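Local coordinates for protein putative phosphatase (DUF442) (Shewanella putrefaciens, PDB 3GXG) that is a putative phosphatase of the DUF442 family, probably removing phosphate groups through a tyrosine-phosphatase-like active site, though its substrate is not established, at residues Asn46-Ser51 / Asn107-Ala112; Val71-Asp76 / Glu86-Ala91. One frame throughout, in Å; residues are numbered along the deposited sequence. Where two conformers were deposited one is given.

Contact 1: Asn46-Ser51 / Asn107-Ala112. With SO4 (sulfate ion), chain E; EDO (1,2-ethanediol), chain K.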
# COMPACT_ATOMS: atom_id res chain seq x y z
N ASN A 46 -1.12 -2.61 -6.33
CA ASN A 46 -2.46 -2.26 -5.91
C ASN A 46 -3.09 -3.40 -5.13
O ASN A 46 -3.26 -4.51 -5.66
CB ASN A 46 -3.32 -1.94 -7.14
CG ASN A 46 -4.79 -1.66 -6.81
OD1 ASN A 46 -5.15 -1.33 -5.69
ND2 ASN A 46 -5.64 -1.74 -7.86
N LEU A 47 -3.39 -3.15 -3.84
CA LEU A 47 -4.02 -4.15 -2.99
C LEU A 47 -5.53 -4.08 -2.88
O LEU A 47 -6.13 -4.90 -2.16
CB LEU A 47 -3.46 -4.04 -1.56
CG LEU A 47 -1.94 -4.12 -1.45
CD1 LEU A 47 -1.48 -3.96 -0.01
CD2 LEU A 47 -1.32 -5.38 -2.09
N MSE A 48 -6.12 -3.09 -3.53
CA MSE A 48 -7.56 -2.82 -3.42
C MSE A 48 -8.29 -3.58 -4.52
O MSE A 48 -8.01 -3.35 -5.72
CB MSE A 48 -7.84 -1.33 -3.55
CG MSE A 48 -9.32 -1.05 -3.45
SE MSE A 48 -9.78 0.81 -3.67
CE MSE A 48 -9.02 1.04 -5.35
N PRO A 49 -9.24 -4.46 -4.15
CA PRO A 49 -9.92 -5.21 -5.21
C PRO A 49 -10.68 -4.34 -6.20
O PRO A 49 -11.30 -3.33 -5.82
CB PRO A 49 -10.88 -6.11 -4.42
CG PRO A 49 -10.17 -6.32 -3.08
CD PRO A 49 -9.54 -4.98 -2.80
N ASP A 50 -10.61 -4.71 -7.47
CA ASP A 50 -11.32 -3.98 -8.52
C ASP A 50 -12.85 -3.90 -8.28
O ASP A 50 -13.51 -2.99 -8.77
CB ASP A 50 -11.03 -4.62 -9.88
CG ASP A 50 -9.63 -4.33 -10.41
OD1 ASP A 50 -9.01 -3.32 -10.00
OD2 ASP A 50 -9.16 -5.08 -11.28
N SER A 51 -13.40 -4.83 -7.51
CA SER A 51 -14.83 -4.82 -7.18
C SER A 51 -15.21 -3.75 -6.17
O SER A 51 -16.41 -3.51 -5.97
CB SER A 51 -15.24 -6.18 -6.63
OG SER A 51 -14.51 -6.47 -5.44
N ASN A 107 -4.72 3.57 2.85
CA ASN A 107 -3.40 3.11 3.35
C ASN A 107 -3.50 2.26 4.63
O ASN A 107 -2.53 2.18 5.37
CB ASN A 107 -2.44 4.30 3.55
CG ASN A 107 -0.97 3.90 3.47
OD1 ASN A 107 -0.64 2.77 3.16
ND2 ASN A 107 -0.08 4.84 3.77
N TYR A 108 -4.60 1.56 4.85
CA TYR A 108 -4.59 0.53 5.92
C TYR A 108 -3.86 -0.75 5.46
O TYR A 108 -2.81 -1.12 6.00
CB TYR A 108 -6.02 0.21 6.41
CG TYR A 108 -6.69 1.33 7.16
CD1 TYR A 108 -7.29 2.37 6.50
CD2 TYR A 108 -6.71 1.33 8.53
CE1 TYR A 108 -7.92 3.41 7.19
CE2 TYR A 108 -7.32 2.35 9.25
CZ TYR A 108 -7.90 3.40 8.57
OH TYR A 108 -8.52 4.41 9.29
N ARG A 109 -4.41 -1.41 4.44
CA ARG A 109 -3.77 -2.61 3.89
C ARG A 109 -2.32 -2.37 3.49
O ARG A 109 -1.42 -3.18 3.80
CB ARG A 109 -4.54 -3.10 2.67
CG ARG A 109 -5.86 -3.80 3.08
CD ARG A 109 -6.82 -4.10 1.92
NE ARG A 109 -7.57 -2.92 1.53
CZ ARG A 109 -8.70 -2.95 0.85
NH1 ARG A 109 -9.22 -4.10 0.46
NH2 ARG A 109 -9.35 -1.82 0.57
N ALA A 110 -2.09 -1.27 2.78
CA ALA A 110 -0.75 -1.02 2.20
C ALA A 110 0.30 -0.75 3.31
O ALA A 110 1.40 -1.27 3.26
CB ALA A 110 -0.83 0.14 1.19
N SER A 111 -0.03 0.06 4.31
CA SER A 111 0.90 0.28 5.42
C SER A 111 1.20 -0.98 6.19
O SER A 111 2.33 -1.18 6.60
CB SER A 111 0.47 1.43 6.35
OG SER A 111 -0.70 1.14 7.07
N ALA A 112 0.18 -1.82 6.42
CA ALA A 112 0.39 -3.10 7.10
C ALA A 112 1.32 -4.03 6.28
O ALA A 112 2.20 -4.68 6.82
CB ALA A 112 -0.96 -3.77 7.36
S SO4 E . -7.86 0.44 2.90
O1 SO4 E . -8.02 0.38 1.46
O2 SO4 E . -7.06 1.62 3.20
O3 SO4 E . -9.19 0.56 3.49
O4 SO4 E . -7.14 -0.79 3.34
C1 EDO K . -11.30 -8.77 -9.17
O1 EDO K . -10.01 -9.15 -8.73
C2 EDO K . -12.20 -8.82 -7.98
O2 EDO K . -12.30 -7.51 -7.47
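Leu47 and Ala110 bring the two backbones closest, with 6.9 Å between their CA atoms, where the loop after strand 43-46 passes the start of helix 108-120. Leu47 points at the helix. Its CG lies anti to the carbonyl carbon (chi1 -54°), and the extended chain carries Leu47 CD1 to within 3.7 Å of Ala110 CA. The same methyl also lies near Arg109 O and the methyl of Ala110.

The other half of the contact is made by the Arg109 side chain, which reaches back along the loop. Arg109 NH1 approaches Pro49 CD obliquely at 3.4 Å. Met48, a selenomethionine, has its CA over one face of the guanidinium, towards the rim, while its CG stands 4.1 Å from Arg109 NH2. The selenium end turns away. Asn46 shapes the loop here: its OD1 accepts from Met48 N at 3.0 Å, closing an Asx turn, with the donor well above the carbonyl plane.

The start of the second segment probably completes a phosphate-binding loop, which runs into helix 108-120. Four residues separate Cys104 from Arg109, one fewer than in the CX5R signature of protein tyrosine phosphatases. A sulfate, probably from the crystallisation liquor, sits in the loop and probably marks where a substrate phosphate would bind. The bend at chi3 (-80°) brings Arg109 NE to 2.8 Å from sulfate O4. Arg109 NH2 reaches sulfate O1 at 2.7 Å by a fairly straight bond (167°), at the edge of the guanidinium and near its plane. Backbone N atoms of Tyr108 and Arg109 also donate to the ion, as do those of Leu105 and Ala106. Arg109 NH1 is held by Val75 O, so both anion and backbone fix the guanidinium. At the helix start, Ser111 OG donates to Asn107 O at 2.7 Å.

Contact 2: Val71-Asp76 / Glu86-Ala91. With EDO (1,2-ethanediol), chain K.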
# COMPACT_ATOMS: atom_id res chain seq x y z
N VAL A 71 1.16 -4.14 -10.67
CA VAL A 71 0.98 -5.44 -10.02
C VAL A 71 -0.32 -5.35 -9.23
O VAL A 71 -0.48 -4.44 -8.43
CB VAL A 71 2.15 -5.77 -9.04
CG1 VAL A 71 1.93 -7.13 -8.41
CG2 VAL A 71 3.52 -5.77 -9.74
N TYR A 72 -1.23 -6.30 -9.43
CA TYR A 72 -2.54 -6.31 -8.79
C TYR A 72 -2.63 -7.51 -7.86
O TYR A 72 -2.56 -8.66 -8.35
CB TYR A 72 -3.60 -6.42 -9.86
CG TYR A 72 -5.02 -6.55 -9.39
CD1 TYR A 72 -5.59 -5.63 -8.53
CD2 TYR A 72 -5.81 -7.61 -9.81
CE1 TYR A 72 -6.90 -5.74 -8.12
CE2 TYR A 72 -7.13 -7.72 -9.43
CZ TYR A 72 -7.67 -6.78 -8.57
OH TYR A 72 -8.95 -6.86 -8.16
N ILE A 73 -2.76 -7.24 -6.55
CA ILE A 73 -2.88 -8.27 -5.51
C ILE A 73 -4.09 -7.94 -4.66
O ILE A 73 -3.97 -7.23 -3.64
CB ILE A 73 -1.63 -8.31 -4.62
CG1 ILE A 73 -0.37 -8.51 -5.47
CG2 ILE A 73 -1.70 -9.43 -3.57
CD1 ILE A 73 0.91 -8.34 -4.70
N PRO A 74 -5.28 -8.37 -5.10
CA PRO A 74 -6.45 -7.88 -4.40
C PRO A 74 -6.57 -8.54 -3.04
O PRO A 74 -6.65 -9.76 -2.95
CB PRO A 74 -7.61 -8.31 -5.28
CG PRO A 74 -7.07 -9.45 -6.09
CD PRO A 74 -5.63 -9.14 -6.30
N VAL A 75 -6.57 -7.72 -2.02
CA VAL A 75 -6.68 -8.19 -0.63
C VAL A 75 -8.07 -7.88 -0.11
O VAL A 75 -8.51 -6.73 -0.05
CB VAL A 75 -5.65 -7.52 0.26
CG1 VAL A 75 -5.80 -7.97 1.73
CG2 VAL A 75 -4.23 -7.89 -0.26
N ASP A 76 -8.78 -8.92 0.33
CA ASP A 76 -10.11 -8.72 0.91
C ASP A 76 -9.95 -8.18 2.29
O ASP A 76 -9.36 -8.85 3.13
CB ASP A 76 -10.83 -10.08 0.94
CG ASP A 76 -12.28 -9.99 1.32
OD1 ASP A 76 -12.72 -8.99 1.91
OD2 ASP A 76 -13.00 -10.98 1.00
N GLU A 86 2.41 -13.17 1.10
CA GLU A 86 3.45 -13.85 0.33
C GLU A 86 3.50 -13.37 -1.12
O GLU A 86 4.57 -13.23 -1.70
CB GLU A 86 3.25 -15.36 0.42
CG GLU A 86 3.45 -15.89 1.85
CD GLU A 86 4.86 -15.69 2.40
OE1 GLU A 86 5.81 -15.56 1.60
OE2 GLU A 86 5.03 -15.70 3.65
N ALA A 87 2.33 -13.11 -1.71
CA ALA A 87 2.26 -12.59 -3.09
C ALA A 87 2.90 -11.22 -3.17
O ALA A 87 3.62 -10.90 -4.11
CB ALA A 87 0.85 -12.55 -3.61
N PHE A 88 2.64 -10.38 -2.16
CA PHE A 88 3.29 -9.09 -2.06
C PHE A 88 4.80 -9.21 -1.94
O PHE A 88 5.53 -8.53 -2.64
CB PHE A 88 2.70 -8.29 -0.87
CG PHE A 88 3.34 -6.94 -0.68
CD1 PHE A 88 3.25 -5.99 -1.70
CD2 PHE A 88 4.01 -6.62 0.49
CE1 PHE A 88 3.83 -4.74 -1.56
CE2 PHE A 88 4.59 -5.36 0.63
CZ PHE A 88 4.49 -4.44 -0.39
N PHE A 89 5.28 -10.09 -1.05
CA PHE A 89 6.70 -10.27 -0.88
C PHE A 89 7.31 -10.74 -2.22
O PHE A 89 8.37 -10.28 -2.61
CB PHE A 89 6.97 -11.32 0.17
CG PHE A 89 6.70 -10.91 1.58
CD1 PHE A 89 6.19 -9.65 1.93
CD2 PHE A 89 6.92 -11.82 2.59
CE1 PHE A 89 6.01 -9.33 3.28
CE2 PHE A 89 6.72 -11.49 3.92
CZ PHE A 89 6.24 -10.22 4.26
N ALA A 90 6.63 -11.65 -2.90
CA ALA A 90 7.10 -12.10 -4.22
C ALA A 90 7.18 -10.96 -5.25
O ALA A 90 8.13 -10.89 -6.01
CB ALA A 90 6.24 -13.24 -4.73
N ALA A 91 6.17 -10.10 -5.29
CA ALA A 91 6.16 -8.96 -6.20
C ALA A 91 7.33 -8.04 -5.87
O ALA A 91 8.02 -7.55 -6.79
CB ALA A 91 4.81 -8.21 -6.12
C1 EDO K . -11.30 -8.77 -9.17
O1 EDO K . -10.01 -9.15 -8.73
C2 EDO K . -12.20 -8.82 -7.98
O2 EDO K . -12.30 -7.51 -7.47
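Ile73 leans on helix 82-93 and carries the tight part of this contact. Its CG1 is anti to the carbonyl carbon (chi1 -55°), and with chi2 extended (171°) the chain sends CD1 to the helix backbone. Ile73 CD1 sits 3.6 Å from Phe88 CA and 3.8 Å from Ala87 O. It also comes to the edge of the Phe88 ring, near the ring plane. The other branch takes another direction, and Ile73 CG2 meets Ala87 CB at 4.0 Å. Ala91 CB faces Ile73 CD1 at 4.2 Å. The small alanines let the branched side chains approach closely.

The flanks are looser. Val71 and Ala87, both partly exposed, each touch a single residue of the other segment; Val71 CG1 meets Ala91 CB at 3.8 Å. Pro74 and Asp76 lie on the solvent side. Tyr72 turns away from the helix, and Tyr72 OH shares a 2.6 Å hydrogen bond with O1 of an ethanediol.

The contact joins the edge strand 69-72 to the helix of its beta-alpha-beta crossover. Ile45 of strand 43-46 touches Val71, Ile73 and Phe88, and Tyr117 of helix 108-120 packs on Phe88.

From the N terminus, the chain leaves strand 43-46, next to the edge strand, into loop 46-51, the first half of contact 1. After helix 59-65 comes strand 69-72, whose end begins segment 71-76. Helix 82-93 follows and closes the short loop of contact 2. After strand 100-103, segment 107-112 closes contact 1, so contact 2 is nested inside it. The centres lie about 9 Å apart, and the two contacts touch directly. Tyr72 OH is hydrogen-bonded to Asp50 N, and one ethanediol bonds to both Tyr72 OH and Ser51 N. Together they tie the phosphate-binding loop and its helix, through loop 46-51, to the edge strand and helix 82-93.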